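Local structure of putative S-adenosylmethionine-dependent methyltransferase (Bacteroides thetaiotaomicron, 1WYZ) at residues His141-Ile146 with Phe171-Tyr176; Thr193-Ala198 with Cys228-Tyr233; Thr157-Val162 with Gln187-Gln192. The protein is probably an S-adenosylmethionine-dependent methyltransferase of the RsmI-like group, although the substrate it methylates is not known. All blocks are in the same frame, centred on the assembly; numbering follows the deposited sequence.

Contact 1 (His141-Ile146 with Phe171-Tyr176)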
loop_
_atom_site.group_PDB
_atom_site.type_symbol
_atom_site.label_atom_id
_atom_site.label_comp_id
_atom_site.label_asym_id
_atom_site.label_seq_id
_atom_site.Cartn_x
_atom_site.Cartn_y
_atom_site.Cartn_z
ATOM N N HIS A 141 0.225 -12.091 -1.847
ATOM C CA HIS A 141 -0.479 -13.259 -2.363
ATOM C C HIS A 141 -1.785 -13.567 -1.627
ATOM O O HIS A 141 -2.454 -14.544 -1.941
ATOM C CB HIS A 141 0.449 -14.476 -2.307
ATOM C CG HIS A 141 1.750 -14.281 -3.024
ATOM N ND1 HIS A 141 1.913 -14.561 -4.365
ATOM C CD2 HIS A 141 2.947 -13.828 -2.588
ATOM C CE1 HIS A 141 3.155 -14.291 -4.722
ATOM N NE2 HIS A 141 3.804 -13.844 -3.662
ATOM N N GLY A 142 -2.150 -12.733 -0.654
ATOM C CA GLY A 142 -3.380 -12.962 0.093
ATOM C C GLY A 142 -3.315 -14.222 0.945
ATOM O O GLY A 142 -2.457 -14.327 1.828
ATOM N N TYR A 143 -4.208 -15.180 0.698
ATOM C CA TYR A 143 -4.198 -16.432 1.467
ATOM C C TYR A 143 -3.498 -17.513 0.667
ATOM O O TYR A 143 -3.621 -17.546 -0.550
ATOM C CB TYR A 143 -5.623 -16.880 1.791
ATOM C CG TYR A 143 -6.313 -16.000 2.797
ATOM C CD1 TYR A 143 -6.175 -16.231 4.167
ATOM C CD2 TYR A 143 -7.077 -14.912 2.388
ATOM C CE1 TYR A 143 -6.782 -15.389 5.110
ATOM C CE2 TYR A 143 -7.689 -14.060 3.320
ATOM C CZ TYR A 143 -7.535 -14.300 4.678
ATOM O OH TYR A 143 -8.088 -13.426 5.592
ATOM N N LEU A 144 -2.766 -18.392 1.345
ATOM C CA LEU A 144 -2.042 -19.473 0.686
ATOM C C LEU A 144 -2.847 -20.765 0.698
ATOM O O LEU A 144 -3.814 -20.888 1.450
ATOM C CB LEU A 144 -0.711 -19.709 1.397
ATOM C CG LEU A 144 0.130 -18.458 1.621
ATOM C CD1 LEU A 144 1.532 -18.832 2.106
ATOM C CD2 LEU A 144 0.198 -17.690 0.311
ATOM N N PRO A 145 -2.455 -21.750 -0.133
ATOM C CA PRO A 145 -3.146 -23.041 -0.213
ATOM C C PRO A 145 -3.379 -23.736 1.126
ATOM O O PRO A 145 -2.450 -24.005 1.890
ATOM C CB PRO A 145 -2.261 -23.842 -1.157
ATOM C CG PRO A 145 -1.856 -22.797 -2.142
ATOM C CD PRO A 145 -1.456 -21.640 -1.209
ATOM N N ILE A 146 -4.653 -24.023 1.372
ATOM C CA ILE A 146 -5.161 -24.657 2.587
ATOM C C ILE A 146 -4.582 -26.034 2.917
ATOM O O ILE A 146 -4.117 -26.261 4.036
ATOM C CB ILE A 146 -6.695 -24.774 2.495
ATOM C CG1 ILE A 146 -7.268 -23.464 1.932
ATOM C CG2 ILE A 146 -7.278 -25.053 3.872
ATOM C CD1 ILE A 146 -7.291 -23.386 0.415
ATOM N N PHE A 171 1.923 -12.522 2.531
ATOM C CA PHE A 171 0.701 -13.316 2.561
ATOM C C PHE A 171 0.042 -13.231 3.941
ATOM O O PHE A 171 0.717 -12.991 4.948
ATOM C CB PHE A 171 0.994 -14.772 2.167
ATOM C CG PHE A 171 2.107 -15.424 2.953
ATOM C CD1 PHE A 171 1.838 -16.100 4.151
ATOM C CD2 PHE A 171 3.418 -15.403 2.479
ATOM C CE1 PHE A 171 2.853 -16.750 4.865
ATOM C CE2 PHE A 171 4.452 -16.056 3.191
ATOM C CZ PHE A 171 4.156 -16.729 4.387
ATOM N N ILE A 172 -1.275 -13.405 3.988
ATOM C CA ILE A 172 -2.006 -13.326 5.247
ATOM C C ILE A 172 -2.654 -14.651 5.622
ATOM O O ILE A 172 -2.723 -15.576 4.799
ATOM C CB ILE A 172 -3.097 -12.247 5.190
ATOM C CG1 ILE A 172 -4.151 -12.632 4.149
ATOM C CG2 ILE A 172 -2.471 -10.896 4.854
ATOM C CD1 ILE A 172 -5.441 -11.815 4.205
ATOM N N GLU A 173 -3.125 -14.732 6.865
ATOM C CA GLU A 173 -3.749 -15.947 7.383
ATOM C C GLU A 173 -4.927 -15.695 8.307
ATOM O O GLU A 173 -4.951 -14.709 9.046
ATOM C CB GLU A 173 -2.719 -16.791 8.132
ATOM C CG GLU A 173 -2.344 -18.073 7.408
ATOM C CD GLU A 173 -3.500 -19.058 7.307
ATOM O OE1 GLU A 173 -4.635 -18.641 6.982
ATOM O OE2 GLU A 173 -3.263 -20.263 7.539
ATOM N N THR A 174 -5.900 -16.602 8.269
ATOM C CA THR A 174 -7.081 -16.484 9.115
ATOM C C THR A 174 -6.640 -16.591 10.579
ATOM O O THR A 174 -5.779 -17.404 10.920
ATOM C CB THR A 174 -8.125 -17.581 8.776
ATOM O OG1 THR A 174 -9.367 -17.274 9.416
ATOM C CG2 THR A 174 -7.648 -18.943 9.246
ATOM N N PRO A 175 -7.236 -15.772 11.458
ATOM C CA PRO A 175 -6.904 -15.756 12.884
ATOM C C PRO A 175 -6.534 -17.084 13.549
ATOM O O PRO A 175 -5.451 -17.206 14.127
ATOM C CB PRO A 175 -8.121 -15.064 13.520
ATOM C CG PRO A 175 -9.220 -15.254 12.505
ATOM C CD PRO A 175 -8.488 -15.038 11.214
ATOM N N TYR A 176 -7.400 -18.084 13.462
ATOM C CA TYR A 176 -7.102 -19.364 14.098
ATOM C C TYR A 176 -5.873 -20.088 13.534
ATOM O O TYR A 176 -5.064 -20.624 14.292
ATOM C CB TYR A 176 -8.326 -20.280 14.014
ATOM C CG TYR A 176 -8.708 -20.907 15.337
ATOM C CD1 TYR A 176 -8.888 -20.124 16.480
ATOM C CD2 TYR A 176 -8.905 -22.281 15.447
ATOM C CE1 TYR A 176 -9.258 -20.700 17.704
ATOM C CE2 TYR A 176 -9.276 -22.865 16.666
ATOM C CZ TYR A 176 -9.449 -22.069 17.787
ATOM O OH TYR A 176 -9.810 -22.640 18.989
#
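Y143 lays its ring against I172, and F171 offers a ring face to L144, where strands 138-143 and 168-173 run parallel as the two ends of a beta-alpha-beta unit connected through helix 150-165. The backbones are tied by I172 N to G142 O, 2.6 Å and nearly straight at 164°; the phi of G142, 67°, suits glycine, and after Y143 the first strand gives way to a loop. I172 CG1 sits between its own backbone N and carbonyl carbon (chi1 64°), which brings it over the centre of the Y143 ring, 3.8 Å from the centroid, while CD1 reaches on to the phenol end, 3.3 Å from Y143 CZ. On the helix side of the sheet, L144 straddles F171: CD1 stands over the ring, 3.5 Å from its centroid, and CD2 drops to 3.5 Å from F171 CB. M181, I185 and L232 also pack on F171, and an alanine here would probably leave L144 CD1 without its aromatic floor and open a gap beneath the helices. At the far rim of Y143 the approach is edge-on, with T174 N in the ring plane 3.5 Å from CE1.

Contact 2 (Thr193-Ala198 with Cys228-Tyr233)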
loop_
_atom_site.group_PDB
_atom_site.type_symbol
_atom_site.label_atom_id
_atom_site.label_comp_id
_atom_site.label_asym_id
_atom_site.label_seq_id
_atom_site.Cartn_x
_atom_site.Cartn_y
_atom_site.Cartn_z
ATOM N N THR A 193 16.662 -17.504 5.670
ATOM C CA THR A 193 15.633 -16.655 5.088
ATOM C C THR A 193 15.066 -15.853 6.261
ATOM O O THR A 193 15.036 -16.350 7.395
ATOM C CB THR A 193 14.501 -17.502 4.457
ATOM O OG1 THR A 193 15.024 -18.294 3.380
ATOM C CG2 THR A 193 13.393 -16.609 3.933
ATOM N N LYS A 194 14.642 -14.613 6.004
ATOM C CA LYS A 194 14.070 -13.768 7.056
ATOM C C LYS A 194 12.559 -13.782 7.002
ATOM O O LYS A 194 11.959 -13.747 5.917
ATOM C CB LYS A 194 14.551 -12.313 6.943
ATOM C CG LYS A 194 15.989 -12.083 7.403
ATOM C CD LYS A 194 16.301 -10.597 7.622
ATOM C CE LYS A 194 17.669 -10.420 8.271
ATOM N NZ LYS A 194 17.908 -9.031 8.768
ATOM N N LEU A 195 11.952 -13.820 8.181
ATOM C CA LEU A 195 10.506 -13.819 8.311
ATOM C C LEU A 195 10.064 -12.693 9.240
ATOM O O LEU A 195 10.553 -12.594 10.363
ATOM C CB LEU A 195 10.031 -15.154 8.885
ATOM C CG LEU A 195 8.627 -15.060 9.489
ATOM C CD1 LEU A 195 7.650 -14.708 8.390
ATOM C CD2 LEU A 195 8.227 -16.366 10.148
ATOM N N CYS A 196 9.142 -11.848 8.777
ATOM C CA CYS A 196 8.624 -10.759 9.594
ATOM C C CYS A 196 7.167 -11.042 9.958
ATOM O O CYS A 196 6.333 -11.276 9.081
ATOM C CB CYS A 196 8.704 -9.429 8.838
ATOM S SG CYS A 196 7.893 -8.013 9.689
ATOM N N ILE A 197 6.865 -11.028 11.250
ATOM C CA ILE A 197 5.509 -11.254 11.706
ATOM C C ILE A 197 4.951 -9.897 12.074
ATOM O O ILE A 197 5.574 -9.160 12.832
ATOM C CB ILE A 197 5.484 -12.175 12.945
ATOM C CG1 ILE A 197 5.813 -13.612 12.526
ATOM C CG2 ILE A 197 4.125 -12.084 13.639
ATOM C CD1 ILE A 197 6.140 -14.559 13.678
ATOM N N ALA A 198 3.789 -9.554 11.535
ATOM C CA ALA A 198 3.176 -8.263 11.835
ATOM C C ALA A 198 1.723 -8.444 12.271
ATOM O O ALA A 198 0.826 -8.616 11.435
ATOM C CB ALA A 198 3.256 -7.361 10.622
ATOM N N CYS A 228 -2.790 -11.290 11.549
ATOM C CA CYS A 228 -1.502 -10.659 11.237
ATOM C C CYS A 228 -1.060 -10.963 9.798
ATOM O O CYS A 228 -1.705 -11.735 9.096
ATOM C CB CYS A 228 -0.426 -11.158 12.201
ATOM S SG CYS A 228 -0.140 -12.929 12.123
ATOM N N ILE A 229 0.043 -10.356 9.365
ATOM C CA ILE A 229 0.567 -10.572 8.012
ATOM C C ILE A 229 1.973 -11.142 8.103
ATOM O O ILE A 229 2.665 -10.912 9.094
ATOM C CB ILE A 229 0.679 -9.257 7.200
ATOM C CG1 ILE A 229 -0.689 -8.602 7.045
ATOM C CG2 ILE A 229 1.292 -9.540 5.836
ATOM C CD1 ILE A 229 -1.212 -7.906 8.295
ATOM N N PHE A 230 2.407 -11.858 7.067
ATOM C CA PHE A 230 3.746 -12.430 7.070
ATOM C C PHE A 230 4.582 -11.958 5.884
ATOM O O PHE A 230 4.083 -11.837 4.763
ATOM C CB PHE A 230 3.667 -13.957 7.075
ATOM C CG PHE A 230 3.020 -14.526 8.306
ATOM C CD1 PHE A 230 3.587 -14.327 9.561
ATOM C CD2 PHE A 230 1.827 -15.253 8.217
ATOM C CE1 PHE A 230 2.977 -14.836 10.718
ATOM C CE2 PHE A 230 1.204 -15.772 9.371
ATOM C CZ PHE A 230 1.785 -15.560 10.617
ATOM N N LEU A 231 5.860 -11.688 6.133
ATOM C CA LEU A 231 6.763 -11.246 5.076
ATOM C C LEU A 231 8.056 -12.052 5.059
ATOM O O LEU A 231 8.721 -12.185 6.080
ATOM C CB LEU A 231 7.114 -9.768 5.238
ATOM C CG LEU A 231 5.981 -8.745 5.252
ATOM C CD1 LEU A 231 5.295 -8.779 6.622
ATOM C CD2 LEU A 231 6.537 -7.338 4.958
ATOM N N LEU A 232 8.409 -12.575 3.888
ATOM C CA LEU A 232 9.628 -13.359 3.704
ATOM C C LEU A 232 10.643 -12.590 2.854
ATOM O O LEU A 232 10.313 -12.125 1.762
ATOM C CB LEU A 232 9.313 -14.685 2.986
ATOM C CG LEU A 232 8.335 -15.704 3.571
ATOM C CD1 LEU A 232 8.313 -16.930 2.684
ATOM C CD2 LEU A 232 8.772 -16.089 4.976
ATOM N N TYR A 233 11.872 -12.462 3.347
ATOM C CA TYR A 233 12.918 -11.777 2.591
ATOM C C TYR A 233 14.269 -12.425 2.881
ATOM O O TYR A 233 14.327 -13.348 3.686
ATOM C CB TYR A 233 12.928 -10.280 2.885
ATOM C CG TYR A 233 13.614 -9.502 1.790
ATOM C CD1 TYR A 233 13.279 -9.707 0.451
ATOM C CD2 TYR A 233 14.643 -8.611 2.083
ATOM C CE1 TYR A 233 13.969 -9.048 -0.578
ATOM C CE2 TYR A 233 15.335 -7.949 1.078
ATOM C CZ TYR A 233 15.000 -8.167 -0.251
ATOM O OH TYR A 233 15.708 -7.518 -1.241
#
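Inside the mixed five-stranded sheet, strand 194-199 pairs antiparallel with the central strand 228-233, and K194 meets Y233, C196 meets L231 and A198 meets I229 as hydrogen-bonded pairs. Each of these pairs closes a ring of two backbone bonds; in the middle one C196 N lies 2.8 Å from L231 O and L231 N 3.0 Å from C196 O. Between them fall the non-hydrogen-bonded pairs, and their side chains fill the face under helix 178-188. I197 and F230 lie side by side and point the same way: I197 CG1 comes at the rim of the phenyl ring, in its plane, 3.6 Å from F230 CE1. F230 also touches M181 and N178 of helix 178-188. L195, with CG turned anti to its nitrogen (chi1 160°), swings CD1 back across the strand gap to 3.8 Å from L232 CD2. The other face carries K194, Y233, C196, L231, A198 and I229. C196 CB and L231 CB are 4.0 Å apart there, and S131 and F133 pack over both residues. A 163° angle between the strand directions gives the pair a modest twist. With the sheet running in the order 138-143, 168-173, 228-233, 194-199, 207-212, the pairing is consistent with the C-terminal domain of the tetrapyrrole methylase fold, as in RsmI-like enzymes.

Contact 3 (Thr157-Val162 with Gln187-Gln192)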
loop_
_atom_site.group_PDB
_atom_site.type_symbol
_atom_site.label_atom_id
_atom_site.label_comp_id
_atom_site.label_asym_id
_atom_site.label_seq_id
_atom_site.Cartn_x
_atom_site.Cartn_y
_atom_site.Cartn_z
ATOM N N THR A 157 8.133 -21.890 -3.226
ATOM C CA THR A 157 8.226 -21.110 -4.459
ATOM C C THR A 157 8.376 -19.633 -4.145
ATOM O O THR A 157 9.167 -18.933 -4.779
ATOM C CB THR A 157 6.975 -21.298 -5.358
ATOM O OG1 THR A 157 6.740 -22.693 -5.579
ATOM C CG2 THR A 157 7.188 -20.634 -6.708
ATOM N N LEU A 158 7.606 -19.151 -3.175
ATOM C CA LEU A 158 7.700 -17.749 -2.785
ATOM C C LEU A 158 9.146 -17.490 -2.399
ATOM O O LEU A 158 9.783 -16.555 -2.903
ATOM C CB LEU A 158 6.794 -17.466 -1.588
ATOM C CG LEU A 158 5.446 -16.774 -1.798
ATOM C CD1 LEU A 158 4.808 -17.180 -3.115
ATOM C CD2 LEU A 158 4.539 -17.138 -0.633
ATOM N N GLU A 159 9.659 -18.354 -1.522
ATOM C CA GLU A 159 11.030 -18.251 -1.027
ATOM C C GLU A 159 12.051 -18.228 -2.166
ATOM O O GLU A 159 12.976 -17.412 -2.161
ATOM C CB GLU A 159 11.326 -19.402 -0.055
ATOM C CG GLU A 159 12.699 -19.318 0.608
ATOM C CD GLU A 159 12.901 -20.345 1.722
ATOM O OE1 GLU A 159 12.505 -21.520 1.539
ATOM O OE2 GLU A 159 13.474 -19.978 2.776
ATOM N N GLN A 160 11.877 -19.104 -3.151
ATOM C CA GLN A 160 12.810 -19.135 -4.274
ATOM C C GLN A 160 12.764 -17.795 -5.021
ATOM O O GLN A 160 13.805 -17.256 -5.408
ATOM C CB GLN A 160 12.490 -20.313 -5.210
ATOM C CG GLN A 160 12.903 -21.673 -4.628
ATOM C CD GLN A 160 12.367 -22.860 -5.421
ATOM O OE1 GLN A 160 11.174 -22.925 -5.724
ATOM N NE2 GLN A 160 13.242 -23.807 -5.747
ATOM N N ARG A 161 11.561 -17.250 -5.197
ATOM C CA ARG A 161 11.401 -15.972 -5.882
ATOM C C ARG A 161 12.089 -14.860 -5.093
ATOM O O ARG A 161 12.593 -13.886 -5.664
ATOM C CB ARG A 161 9.913 -15.645 -6.069
ATOM C CG ARG A 161 9.377 -15.997 -7.446
ATOM C CD ARG A 161 7.899 -15.675 -7.551
ATOM N NE ARG A 161 7.378 -15.803 -8.910
ATOM C CZ ARG A 161 6.109 -15.577 -9.237
ATOM N NH1 ARG A 161 5.237 -15.218 -8.304
ATOM N NH2 ARG A 161 5.711 -15.696 -10.495
ATOM N N VAL A 162 12.105 -15.013 -3.775
ATOM C CA VAL A 162 12.753 -14.033 -2.918
ATOM C C VAL A 162 14.174 -13.741 -3.402
ATOM O O VAL A 162 14.567 -12.586 -3.561
ATOM C CB VAL A 162 12.859 -14.545 -1.480
ATOM C CG1 VAL A 162 13.588 -13.530 -0.626
ATOM C CG2 VAL A 162 11.472 -14.824 -0.930
ATOM N N GLN A 187 9.298 -25.017 9.005
ATOM C CA GLN A 187 9.568 -26.396 8.634
ATOM C C GLN A 187 10.048 -26.441 7.188
ATOM O O GLN A 187 11.017 -27.129 6.869
ATOM C CB GLN A 187 8.317 -27.263 8.776
ATOM C CG GLN A 187 7.880 -27.463 10.206
ATOM C CD GLN A 187 8.940 -28.152 11.021
ATOM O OE1 GLN A 187 8.983 -28.016 12.241
ATOM N NE2 GLN A 187 9.805 -28.906 10.351
ATOM N N ASN A 188 9.386 -25.676 6.324
ATOM C CA ASN A 188 9.712 -25.644 4.897
ATOM C C ASN A 188 10.709 -24.593 4.404
ATOM O O ASN A 188 11.319 -24.771 3.348
ATOM C CB ASN A 188 8.423 -25.503 4.083
ATOM C CG ASN A 188 7.360 -26.488 4.507
ATOM O OD1 ASN A 188 6.555 -26.205 5.400
ATOM N ND2 ASN A 188 7.360 -27.663 3.888
ATOM N N CYS A 189 10.880 -23.505 5.147
ATOM C CA CYS A 189 11.795 -22.456 4.716
ATOM C C CYS A 189 13.217 -22.634 5.212
ATOM O O CYS A 189 13.460 -23.359 6.182
ATOM C CB CYS A 189 11.256 -21.089 5.135
ATOM S SG CYS A 189 9.751 -20.613 4.213
ATOM N N ARG A 190 14.156 -21.974 4.530
ATOM C CA ARG A 190 15.570 -22.054 4.877
ATOM C C ARG A 190 15.833 -21.397 6.211
ATOM O O ARG A 190 15.101 -20.506 6.630
ATOM C CB ARG A 190 16.446 -21.339 3.841
ATOM C CG ARG A 190 16.401 -21.871 2.426
ATOM C CD ARG A 190 17.554 -21.269 1.646
ATOM N NE ARG A 190 17.321 -21.337 0.209
ATOM C CZ ARG A 190 16.304 -20.737 -0.404
ATOM N NH1 ARG A 190 15.436 -20.030 0.307
ATOM N NH2 ARG A 190 16.154 -20.842 -1.720
ATOM N N PRO A 191 16.900 -21.818 6.897
ATOM C CA PRO A 191 17.208 -21.212 8.196
ATOM C C PRO A 191 17.647 -19.739 8.134
ATOM O O PRO A 191 17.404 -18.974 9.076
ATOM C CB PRO A 191 18.283 -22.145 8.770
ATOM C CG PRO A 191 18.916 -22.746 7.558
ATOM C CD PRO A 191 17.752 -22.986 6.635
ATOM N N GLN A 192 18.260 -19.329 7.024
ATOM C CA GLN A 192 18.717 -17.944 6.904
ATOM C C GLN A 192 17.708 -16.971 6.298
ATOM O O GLN A 192 17.872 -15.751 6.396
ATOM C CB GLN A 192 20.040 -17.888 6.135
ATOM C CG GLN A 192 21.223 -18.466 6.928
ATOM C CD GLN A 192 21.420 -17.773 8.275
ATOM O OE1 GLN A 192 22.297 -18.145 9.061
ATOM N NE2 GLN A 192 20.605 -16.757 8.544
#
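E159 reaches from helix 150-165 into the turn that follows helix 178-188 and takes hold of R190 there. The tight part is the carboxylate. Its chain is stretched out, with CG anti to the backbone N (chi1 -175°), which carries the carboxylate to the backbone N of R190. OE2 accepts R190 N through its syn lone pair, 2.7 Å away with an N-H...O angle of 161°, while OE1 stands 3.4 Å from the same nitrogen and adds only a weak bond. C189, the first residue to leave the helix, closes over the group, its CB 3.4 Å from E159 OE2. The same oxygen is hydrogen-bonded to T193 OG1, and R190 NH1 makes a salt bridge to it at 3.2 Å, although the position of that nitrogen is less certain. The R190 backbone N-H and the nearby positive charge would be expected to favour the ionised form of this buried glutamate.

Outward, the grip slackens. The arginine chain runs extended from CG to NE along the surface, and Q160, on the exposed side of the helix, comes no nearer than 4.4 Å, from its CG to R190 NH2. E159 thus joins helix 150-165 to the chain leaving helix 178-188, both packed on the same face of the sheet, consistent with the alpha/beta C-terminal domain of a tetrapyrrole methylase fold.

Contact 2 is the buried core, held by regular backbone bonding between neighbouring strands inside the sheet; contact 1 lies towards the sheet's edge, where one backbone bond between the two segments gives way to rings and aliphatic branches; contact 3 is the outermost, and relies on a carboxylate gripping a backbone N-H, with an arginine nearby. Contacts 1 and 2 share one sheet, strands 168-173 and 228-233 being neighbours in it, joined by F171 O and F230 N at 2.9 Å. Helix 150-165, which connects the strands of contact 1, supplies one side of contact 3, and its L158 packs on F171. Contacts 2 and 3 adjoin at T193, where the polar cluster borders the apolar sheet.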